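Local coordinates for protein dihydrophenazinedicarboxylate synthase (Burkholderia, PDB 4HMW) that catalyses FMN-dependent oxidations by molecular oxygen in the terminal steps of phenazine antibiotic biosynthesis, at residues F20-D25 with I31-R36; P27-T32 with N206-T211; K35-T40 with M185-A190. One frame throughout, in Å; residues are numbered along the deposited sequence.

Contact 1: F20-D25 with I31-R36; sequences FPEYDD and ITLLKR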
loop_
_atom_site.group_PDB
_atom_site.type_symbol
_atom_site.label_atom_id
_atom_site.label_comp_id
_atom_site.label_asym_id
_atom_site.label_seq_id
_atom_site.Cartn_x
_atom_site.Cartn_y
_atom_site.Cartn_z
ATOM N N PHE B 20 18.958 7.078 11.743
ATOM C CA PHE B 20 17.673 6.816 12.421
ATOM C C PHE B 20 18.012 6.776 13.915
ATOM O O PHE B 20 17.909 5.752 14.557
ATOM C CB PHE B 20 17.122 5.499 11.909
ATOM C CG PHE B 20 15.735 5.119 12.436
ATOM C CD1 PHE B 20 14.957 5.996 13.190
ATOM C CD2 PHE B 20 15.223 3.860 12.150
ATOM C CE1 PHE B 20 13.704 5.613 13.637
ATOM C CE2 PHE B 20 13.979 3.478 12.604
ATOM C CZ PHE B 20 13.215 4.356 13.361
ATOM N N PRO B 21 18.402 7.918 14.464
ATOM C CA PRO B 21 18.821 7.913 15.872
ATOM C C PRO B 21 17.659 7.608 16.797
ATOM O O PRO B 21 17.901 7.088 17.892
ATOM C CB PRO B 21 19.362 9.332 16.095
ATOM C CG PRO B 21 18.824 10.146 14.983
ATOM C CD PRO B 21 18.694 9.201 13.814
ATOM N N GLU B 22 16.434 7.878 16.351
ATOM C CA GLU B 22 15.229 7.604 17.149
ATOM C C GLU B 22 14.960 6.112 17.364
ATOM O O GLU B 22 14.154 5.725 18.230
ATOM C CB GLU B 22 14.017 8.251 16.483
ATOM C CG GLU B 22 14.112 9.755 16.394
ATOM C CD GLU B 22 14.761 10.283 15.099
ATOM O OE1 GLU B 22 15.290 9.467 14.281
ATOM O OE2 GLU B 22 14.731 11.533 14.920
ATOM N N TYR B 23 15.619 5.260 16.586
ATOM C CA TYR B 23 15.459 3.826 16.768
ATOM C C TYR B 23 15.860 3.444 18.180
ATOM O O TYR B 23 15.207 2.626 18.809
ATOM C CB TYR B 23 16.316 3.114 15.734
ATOM C CG TYR B 23 16.413 1.602 15.774
ATOM C CD1 TYR B 23 15.297 0.760 15.537
ATOM C CD2 TYR B 23 17.636 1.009 15.943
ATOM C CE1 TYR B 23 15.424 -0.603 15.536
ATOM C CE2 TYR B 23 17.765 -0.356 15.905
ATOM C CZ TYR B 23 16.687 -1.165 15.711
ATOM O OH TYR B 23 16.938 -2.539 15.684
ATOM N N ASP B 24 16.913 4.060 18.700
ATOM C CA ASP B 24 17.321 3.734 20.057
ATOM C C ASP B 24 16.812 4.715 21.089
ATOM O O ASP B 24 16.909 4.462 22.284
ATOM C CB ASP B 24 18.826 3.586 20.138
ATOM C CG ASP B 24 19.308 2.294 19.504
ATOM O OD1 ASP B 24 18.708 1.211 19.754
ATOM O OD2 ASP B 24 20.282 2.364 18.737
ATOM N N ASP B 25 16.226 5.815 20.646
ATOM C CA ASP B 25 15.651 6.772 21.591
ATOM C C ASP B 25 14.382 7.437 21.030
ATOM O O ASP B 25 14.393 8.574 20.596
ATOM C CB ASP B 25 16.734 7.787 21.927
ATOM C CG ASP B 25 16.366 8.681 23.079
ATOM O OD1 ASP B 25 15.473 8.301 23.886
ATOM O OD2 ASP B 25 16.987 9.768 23.160
ATOM N N ILE B 31 3.612 10.601 15.864
ATOM C CA ILE B 31 3.396 11.617 14.843
ATOM C C ILE B 31 4.599 12.552 14.734
ATOM O O ILE B 31 4.924 13.036 13.642
ATOM C CB ILE B 31 2.128 12.427 15.109
ATOM C CG1 ILE B 31 0.889 11.531 15.021
ATOM C CG2 ILE B 31 2.001 13.520 14.117
ATOM C CD1 ILE B 31 0.622 10.949 13.646
ATOM N N THR B 32 5.275 12.788 15.860
ATOM C CA THR B 32 6.479 13.616 15.857
ATOM C C THR B 32 7.524 13.005 14.907
ATOM O O THR B 32 8.165 13.717 14.137
ATOM C CB THR B 32 7.085 13.717 17.275
ATOM O OG1 THR B 32 6.133 14.326 18.158
ATOM C CG2 THR B 32 8.381 14.513 17.292
ATOM N N LEU B 33 7.675 11.681 14.958
ATOM C CA LEU B 33 8.674 10.986 14.147
ATOM C C LEU B 33 8.216 10.937 12.688
ATOM O O LEU B 33 9.016 11.091 11.771
ATOM C CB LEU B 33 8.930 9.574 14.689
ATOM C CG LEU B 33 10.033 8.761 14.014
ATOM C CD1 LEU B 33 11.341 9.516 14.050
ATOM C CD2 LEU B 33 10.212 7.365 14.635
ATOM N N LEU B 34 6.916 10.746 12.479
ATOM C CA LEU B 34 6.370 10.792 11.125
ATOM C C LEU B 34 6.701 12.111 10.444
ATOM O O LEU B 34 7.143 12.139 9.302
ATOM C CB LEU B 34 4.855 10.558 11.159
ATOM C CG LEU B 34 4.035 10.775 9.891
ATOM C CD1 LEU B 34 4.517 9.864 8.790
ATOM C CD2 LEU B 34 2.524 10.547 10.218
ATOM N N LYS B 35 6.488 13.210 11.146
ATOM C CA LYS B 35 6.795 14.508 10.569
ATOM C C LYS B 35 8.274 14.689 10.286
ATOM O O LYS B 35 8.649 15.316 9.281
ATOM C CB LYS B 35 6.271 15.637 11.438
ATOM C CG LYS B 35 4.749 15.706 11.509
ATOM C CD LYS B 35 4.288 16.934 12.330
ATOM C CE LYS B 35 2.791 16.966 12.394
ATOM N NZ LYS B 35 2.313 17.904 13.421
ATOM N N ARG B 36 9.118 14.171 11.177
ATOM C CA ARG B 36 10.561 14.312 10.973
ATOM C C ARG B 36 10.970 13.555 9.723
ATOM O O ARG B 36 11.733 14.054 8.898
ATOM C CB ARG B 36 11.340 13.769 12.171
ATOM C CG ARG B 36 11.386 14.679 13.379
ATOM C CD ARG B 36 12.318 14.094 14.455
ATOM N NE ARG B 36 11.995 14.654 15.758
ATOM C CZ ARG B 36 12.417 14.161 16.911
ATOM N NH1 ARG B 36 13.200 13.095 16.920
ATOM N NH2 ARG B 36 12.051 14.749 18.057
#
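Glu22 OE2 takes a hydrogen bond from Arg36 NH1 at 3.0 Å, within a salt bridge that ties the N-terminal segment of this oxidase to helix 30-43. Residues 21-24 make a turn with helical backbone angles, joined by a short loop to the helix it packs against, on the β-sheet of the FMN-binding fold. Glu22 bends at chi2 (91°), which turns the carboxylate across the extended arginine chain. OE2 uses its anti lone pair, the one away from OE1, and lies close to the guanidinium plane; the N-H...O angle is 152°. The two planar groups are nevertheless turned 42° apart, and a single N-H makes the bridge. Next to the ion pair the contact is apolar. Leu33 reaches out with both methyl branches: CD1 packs against the aliphatic part of Glu22, 3.6 Å from its CG, while CD2 meets the rim of the Phe20 ring near its plane, 4.0 Å from CE1. One face of that ring is covered by Tyr23 CB from its own segment. Phe20 and Leu33 continue onto Phe187 of strand 184-189, and Asp24 of the same turn forms a salt bridge with Arg152 of the second subunit. Arg36 CD also lies alongside the bridge, 3.5 Å from Glu22 OE2.

Contact 2: P27-T32 with N206-T211; sequences PSEPIT and NDWKTT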
loop_
_atom_site.group_PDB
_atom_site.type_symbol
_atom_site.label_atom_id
_atom_site.label_comp_id
_atom_site.label_asym_id
_atom_site.label_seq_id
_atom_site.Cartn_x
_atom_site.Cartn_y
_atom_site.Cartn_z
ATOM N N PRO B 27 10.847 9.324 20.126
ATOM C CA PRO B 27 9.966 10.376 20.647
ATOM C C PRO B 27 8.747 9.770 21.343
ATOM O O PRO B 27 8.320 8.669 20.998
ATOM C CB PRO B 27 9.519 11.121 19.387
ATOM C CG PRO B 27 10.478 10.775 18.349
ATOM C CD PRO B 27 11.072 9.445 18.675
ATOM N N SER B 28 8.158 10.478 22.293
ATOM C CA SER B 28 7.025 9.929 23.028
ATOM C C SER B 28 5.795 9.703 22.149
ATOM O O SER B 28 4.994 8.833 22.433
ATOM C CB SER B 28 6.654 10.836 24.200
ATOM O OG SER B 28 6.408 12.157 23.759
ATOM N N GLU B 29 5.643 10.501 21.099
ATOM C CA GLU B 29 4.493 10.390 20.183
ATOM C C GLU B 29 4.967 10.046 18.781
ATOM O O GLU B 29 5.877 10.672 18.269
ATOM C CB GLU B 29 3.732 11.728 20.105
ATOM C CG GLU B 29 3.166 12.215 21.404
ATOM C CD GLU B 29 1.731 11.808 21.603
ATOM O OE1 GLU B 29 1.178 11.113 20.715
ATOM O OE2 GLU B 29 1.140 12.189 22.645
ATOM N N PRO B 30 4.340 9.074 18.139
ATOM C CA PRO B 30 4.844 8.674 16.809
ATOM C C PRO B 30 4.632 9.756 15.724
ATOM O O PRO B 30 5.411 9.866 14.779
ATOM C CB PRO B 30 4.083 7.389 16.513
ATOM C CG PRO B 30 2.832 7.479 17.348
ATOM C CD PRO B 30 3.235 8.208 18.602
ATOM N N ILE B 31 3.612 10.601 15.864
ATOM C CA ILE B 31 3.396 11.617 14.843
ATOM C C ILE B 31 4.599 12.552 14.734
ATOM O O ILE B 31 4.924 13.036 13.642
ATOM C CB ILE B 31 2.128 12.427 15.109
ATOM C CG1 ILE B 31 0.889 11.531 15.021
ATOM C CG2 ILE B 31 2.001 13.520 14.117
ATOM C CD1 ILE B 31 0.622 10.949 13.646
ATOM N N THR B 32 5.275 12.788 15.860
ATOM C CA THR B 32 6.479 13.616 15.857
ATOM C C THR B 32 7.524 13.005 14.907
ATOM O O THR B 32 8.165 13.717 14.137
ATOM C CB THR B 32 7.085 13.717 17.275
ATOM O OG1 THR B 32 6.133 14.326 18.158
ATOM C CG2 THR B 32 8.381 14.513 17.292
ATOM N N ASN B 206 -3.370 6.456 27.367
ATOM C CA ASN B 206 -3.066 7.815 26.956
ATOM C C ASN B 206 -1.636 7.928 26.482
ATOM O O ASN B 206 -1.203 9.000 26.070
ATOM C CB ASN B 206 -3.286 8.800 28.120
ATOM C CG ASN B 206 -4.754 9.072 28.392
ATOM O OD1 ASN B 206 -5.615 8.881 27.531
ATOM N ND2 ASN B 206 -5.045 9.533 29.593
ATOM N N ASP B 207 -0.903 6.819 26.541
ATOM C CA ASP B 207 0.507 6.837 26.200
ATOM C C ASP B 207 0.797 5.868 25.071
ATOM O O ASP B 207 -0.104 5.218 24.539
ATOM C CB ASP B 207 1.336 6.484 27.430
ATOM C CG ASP B 207 1.048 7.406 28.617
ATOM O OD1 ASP B 207 1.202 8.650 28.467
ATOM O OD2 ASP B 207 0.646 6.890 29.693
ATOM N N TRP B 208 2.064 5.797 24.695
ATOM C CA TRP B 208 2.496 4.879 23.648
ATOM C C TRP B 208 3.572 3.959 24.193
ATOM O O TRP B 208 4.357 4.364 25.037
ATOM C CB TRP B 208 3.051 5.624 22.436
ATOM C CG TRP B 208 2.031 6.413 21.679
ATOM C CD1 TRP B 208 1.609 7.691 21.939
ATOM C CD2 TRP B 208 1.285 5.968 20.536
ATOM N NE1 TRP B 208 0.663 8.059 21.025
ATOM C CE2 TRP B 208 0.439 7.024 20.155
ATOM C CE3 TRP B 208 1.263 4.781 19.790
ATOM C CZ2 TRP B 208 -0.405 6.940 19.049
ATOM C CZ3 TRP B 208 0.429 4.693 18.699
ATOM C CH2 TRP B 208 -0.405 5.767 18.342
ATOM N N LYS B 209 3.564 2.718 23.727
ATOM C CA LYS B 209 4.617 1.726 23.996
ATOM C C LYS B 209 5.417 1.464 22.716
ATOM O O LYS B 209 4.841 1.323 21.643
ATOM C CB LYS B 209 3.939 0.449 24.445
ATOM C CG LYS B 209 4.798 -0.758 24.665
ATOM C CD LYS B 209 3.880 -1.931 25.064
ATOM C CE LYS B 209 2.961 -2.372 23.891
ATOM N NZ LYS B 209 1.588 -2.825 24.280
ATOM N N THR B 210 6.740 1.388 22.837
ATOM C CA THR B 210 7.578 1.069 21.708
ATOM C C THR B 210 8.329 -0.266 21.862
ATOM O O THR B 210 8.668 -0.702 22.969
ATOM C CB THR B 210 8.607 2.184 21.377
ATOM O OG1 THR B 210 9.477 2.383 22.496
ATOM C CG2 THR B 210 7.934 3.512 21.022
ATOM N N THR B 211 8.567 -0.888 20.712
ATOM C CA THR B 211 9.312 -2.134 20.622
ATOM C C THR B 211 10.181 -2.120 19.376
ATOM O O THR B 211 9.770 -1.603 18.353
ATOM C CB THR B 211 8.335 -3.352 20.450
ATOM O OG1 THR B 211 7.150 -3.173 21.248
ATOM C CG2 THR B 211 9.005 -4.678 20.793
HETATM O O HOH W 1 3.957 8.087 25.034
HETATM O O HOH W 2 6.449 6.266 23.394
#
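The start of helix 30-43 and the loop before it pack on strand 207-212 of the antiparallel sheet, in the C-terminal region of the pyridoxamine phosphate oxidase family. The indole of Trp208 carries the contact. Pro30 lies over one of its faces in a CH-pi arrangement: CD stands 3.4 Å from the centroid of the five-membered ring and only 10° off the normal, while CG extends over the six-membered ring, 3.7 Å from CZ2. Tyr201 of the adjacent strand 197-204 touches both residues. With CG beside its backbone N, Trp208 turns NE1 toward Glu29, whose carboxylate approaches the indole obliquely, the two planes 69° apart. The resulting bond from NE1 to Glu29 OE1 is weak, 3.1 Å long and bent to 128°. Backbone atoms join through solvent: water 1 donates to Ser28 O at 2.9 Å and accepts from Trp208 N at 3.0 Å. Since the bent indole bond directs its hydrogen poorly at the carboxylate, attraction here probably rests more on the proline C-H groups, polarised by the adjacent ring nitrogen, meeting the electron-rich indole face, with water completing the link between the two backbones.

Contact 3: K35-T40 with M185-A190; sequences KRWLAT and MEFWAA. With FMN (flavin mononucleotide), chain C.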
loop_
_atom_site.group_PDB
_atom_site.type_symbol
_atom_site.label_atom_id
_atom_site.label_comp_id
_atom_site.label_asym_id
_atom_site.label_seq_id
_atom_site.Cartn_x
_atom_site.Cartn_y
_atom_site.Cartn_z
ATOM N N LYS B 35 6.488 13.210 11.146
ATOM C CA LYS B 35 6.795 14.508 10.569
ATOM C C LYS B 35 8.274 14.689 10.286
ATOM O O LYS B 35 8.649 15.316 9.281
ATOM C CB LYS B 35 6.271 15.637 11.438
ATOM C CG LYS B 35 4.749 15.706 11.509
ATOM C CD LYS B 35 4.288 16.934 12.330
ATOM C CE LYS B 35 2.791 16.966 12.394
ATOM N NZ LYS B 35 2.313 17.904 13.421
ATOM N N ARG B 36 9.118 14.171 11.177
ATOM C CA ARG B 36 10.561 14.312 10.973
ATOM C C ARG B 36 10.970 13.555 9.723
ATOM O O ARG B 36 11.733 14.054 8.898
ATOM C CB ARG B 36 11.340 13.769 12.171
ATOM C CG ARG B 36 11.386 14.679 13.379
ATOM C CD ARG B 36 12.318 14.094 14.455
ATOM N NE ARG B 36 11.995 14.654 15.758
ATOM C CZ ARG B 36 12.417 14.161 16.911
ATOM N NH1 ARG B 36 13.200 13.095 16.920
ATOM N NH2 ARG B 36 12.051 14.749 18.057
ATOM N N TRP B 37 10.446 12.324 9.581
ATOM C CA TRP B 37 10.751 11.512 8.445
ATOM C C TRP B 37 10.285 12.148 7.140
ATOM O O TRP B 37 11.015 12.091 6.136
ATOM C CB TRP B 37 10.229 10.061 8.594
ATOM C CG TRP B 37 11.140 9.174 9.360
ATOM C CD1 TRP B 37 12.057 9.546 10.299
ATOM C CD2 TRP B 37 11.256 7.739 9.235
ATOM N NE1 TRP B 37 12.760 8.447 10.738
ATOM C CE2 TRP B 37 12.285 7.324 10.116
ATOM C CE3 TRP B 37 10.618 6.797 8.453
ATOM C CZ2 TRP B 37 12.686 5.982 10.226
ATOM C CZ3 TRP B 37 10.985 5.462 8.580
ATOM C CH2 TRP B 37 12.018 5.067 9.459
ATOM N N LEU B 38 9.091 12.736 7.142
ATOM C CA LEU B 38 8.584 13.389 5.940
ATOM C C LEU B 38 9.450 14.602 5.567
ATOM O O LEU B 38 9.687 14.881 4.385
ATOM C CB LEU B 38 7.125 13.851 6.112
ATOM C CG LEU B 38 6.154 12.696 5.879
ATOM C CD1 LEU B 38 4.863 12.919 6.566
ATOM C CD2 LEU B 38 5.905 12.517 4.381
ATOM N N ALA B 39 9.937 15.305 6.572
ATOM C CA ALA B 39 10.767 16.495 6.282
ATOM C C ALA B 39 12.107 16.025 5.705
ATOM O O ALA B 39 12.635 16.634 4.753
ATOM C CB ALA B 39 10.958 17.292 7.500
ATOM N N THR B 40 12.641 14.923 6.228
ATOM C CA THR B 40 13.917 14.437 5.714
ATOM C C THR B 40 13.726 13.890 4.294
ATOM O O THR B 40 14.622 14.007 3.431
ATOM C CB THR B 40 14.510 13.370 6.638
ATOM O OG1 THR B 40 14.788 13.964 7.909
ATOM C CG2 THR B 40 15.770 12.777 6.059
ATOM N N MET B 185 1.802 2.393 14.837
ATOM C CA MET B 185 2.657 2.768 13.712
ATOM C C MET B 185 3.947 1.981 13.711
ATOM O O MET B 185 4.442 1.625 14.739
ATOM C CB MET B 185 3.004 4.250 13.770
ATOM C CG MET B 185 1.794 5.092 13.565
ATOM S SD MET B 185 2.076 6.845 13.488
ATOM C CE MET B 185 3.369 6.984 12.351
ATOM N N GLU B 186 4.485 1.704 12.532
ATOM C CA GLU B 186 5.822 1.134 12.457
ATOM C C GLU B 186 6.654 1.946 11.529
ATOM O O GLU B 186 6.183 2.390 10.440
ATOM C CB GLU B 186 5.862 -0.321 11.934
ATOM C CG GLU B 186 7.344 -0.852 11.976
ATOM C CD GLU B 186 7.659 -2.147 11.192
ATOM O OE1 GLU B 186 6.730 -2.970 10.910
ATOM O OE2 GLU B 186 8.874 -2.353 10.889
ATOM N N PHE B 187 7.897 2.142 11.957
ATOM C CA PHE B 187 8.906 2.844 11.179
ATOM C C PHE B 187 9.960 1.821 10.820
ATOM O O PHE B 187 10.509 1.162 11.703
ATOM C CB PHE B 187 9.490 3.944 12.030
ATOM C CG PHE B 187 8.509 5.046 12.332
ATOM C CD1 PHE B 187 7.621 4.904 13.386
ATOM C CD2 PHE B 187 8.472 6.199 11.580
ATOM C CE1 PHE B 187 6.700 5.862 13.666
ATOM C CE2 PHE B 187 7.553 7.190 11.879
ATOM C CZ PHE B 187 6.659 7.012 12.931
ATOM N N TRP B 188 10.237 1.682 9.532
ATOM C CA TRP B 188 11.196 0.684 9.013
ATOM C C TRP B 188 12.255 1.347 8.150
ATOM O O TRP B 188 11.926 2.126 7.272
ATOM C CB TRP B 188 10.420 -0.306 8.165
ATOM C CG TRP B 188 11.150 -1.504 7.575
ATOM C CD1 TRP B 188 11.128 -2.771 8.056
ATOM C CD2 TRP B 188 11.951 -1.553 6.387
ATOM N NE1 TRP B 188 11.837 -3.620 7.254
ATOM C CE2 TRP B 188 12.335 -2.912 6.200
ATOM C CE3 TRP B 188 12.322 -0.615 5.428
ATOM C CZ2 TRP B 188 13.119 -3.328 5.136
ATOM C CZ3 TRP B 188 13.084 -1.044 4.352
ATOM C CH2 TRP B 188 13.473 -2.385 4.217
ATOM N N ALA B 189 13.528 1.038 8.391
ATOM C CA ALA B 189 14.600 1.628 7.602
ATOM C C ALA B 189 15.606 0.552 7.248
ATOM O O ALA B 189 16.169 -0.094 8.110
ATOM C CB ALA B 189 15.264 2.747 8.341
ATOM N N ALA B 190 15.842 0.398 5.960
ATOM C CA ALA B 190 16.714 -0.654 5.438
ATOM C C ALA B 190 18.152 -0.460 5.916
ATOM O O ALA B 190 18.643 0.675 6.078
ATOM C CB ALA B 190 16.688 -0.643 3.913
HETATM N N1 FMN C . 9.209 -9.214 3.851
HETATM C C2 FMN C . 8.915 -10.519 3.564
HETATM O O2 FMN C . 8.591 -11.289 4.450
HETATM N N3 FMN C . 8.933 -10.952 2.266
HETATM C C4 FMN C . 9.308 -10.105 1.251
HETATM O O4 FMN C . 9.317 -10.540 0.082
HETATM C C4A FMN C . 9.636 -8.786 1.539
HETATM N N5 FMN C . 10.049 -7.925 0.536
HETATM C C5A FMN C . 10.331 -6.598 0.869
HETATM C C6 FMN C . 10.708 -5.731 -0.133
HETATM C C7 FMN C . 10.967 -4.405 0.152
HETATM C C7M FMN C . 11.372 -3.510 -0.966
HETATM C C8 FMN C . 10.889 -3.947 1.462
HETATM C C8M FMN C . 11.146 -2.515 1.793
HETATM C C9 FMN C . 10.509 -4.813 2.470
HETATM C C9A FMN C . 10.270 -6.153 2.188
HETATM N N10 FMN C . 9.899 -7.072 3.205
HETATM C C10 FMN C . 9.593 -8.364 2.859
HETATM C "C1'" FMN C . 9.796 -6.716 4.645
HETATM C "C2'" FMN C . 8.363 -6.328 5.019
HETATM O "O2'" FMN C . 8.029 -5.018 4.539
HETATM C "C3'" FMN C . 8.126 -6.371 6.529
HETATM O "O3'" FMN C . 9.061 -5.509 7.144
HETATM C "C4'" FMN C . 8.222 -7.805 7.083
HETATM O "O4'" FMN C . 7.795 -8.724 6.093
HETATM C "C5'" FMN C . 7.479 -7.952 8.401
HETATM O "O5'" FMN C . 6.133 -7.551 8.252
HETATM P P FMN C . 5.037 -7.899 9.359
HETATM O O1P FMN C . 4.714 -9.378 9.254
HETATM O O2P FMN C . 5.641 -7.577 10.733
HETATM O O3P FMN C . 3.845 -7.081 8.995
#
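Trp37 slides its indole over the side chain of Phe187, whose CB lies 3.8 Å from CH2 of the tryptophan. The same face receives the edge of the Phe187 ring: CD2 comes to 3.8 Å from Trp37 CE3, toward the rim of the indole. With the ring planes at 87° and the centroids of the phenyl and the indole six-membered ring 5.2 Å apart, this is a T-shaped, edge-to-face pair. Phe187 has CG beside the backbone N (chi1 -68°), a setting that turns the phenyl edge toward the indole face while CB remains over its six-membered ring. At the far end of the indole, Trp37 CH2 also meets the strand itself, 3.7 Å from Trp188 O, which lies at the ring edge. The methyl CB of Ala189 is 4.1 Å from Trp37 CH2. The helix thus packs on one face of the antiparallel sheet in the FMN-binding split-barrel fold; the axes of helix 35-40 and strand 185-189 pass 11.6 Å apart at closest approach, their N-to-C directions 37° apart. Phe20 adds another edge-to-face partner to Trp37, and Ile111 of strand 109-119 extends the buried apolar layer. From the opposite side of the strand, Trp188 points away from the helix to the cofactor. Its CH2 lies 3.4 Å from the flavin methyl C8M, and NE1 is 3.4 Å from the ribityl O3'. The second subunit completes this pocket, with Arg66 and Lys88 among the residues that hydrogen-bond FMN.

Overall arrangement
All three contacts use helix 30-43: contact 2 at its first turn, contact 1 next, and contact 3 further along. Centres of contacts 1 and 3 are about 7 Å apart, those of 1 and 2 about 10 Å, and those of 2 and 3 about 13 Å. Strands 184-189 and 207-212, reached by contacts 3 and 2, belong to the same antiparallel sheet, with strand 197-204 between them. Along the chain, contact 1 is local, whereas contact 3 is nested within the long loop closed by contact 2. The N-terminal segment and helix are thereby packed onto C-terminal strands, one of which presents Trp188 to FMN at the subunit interface.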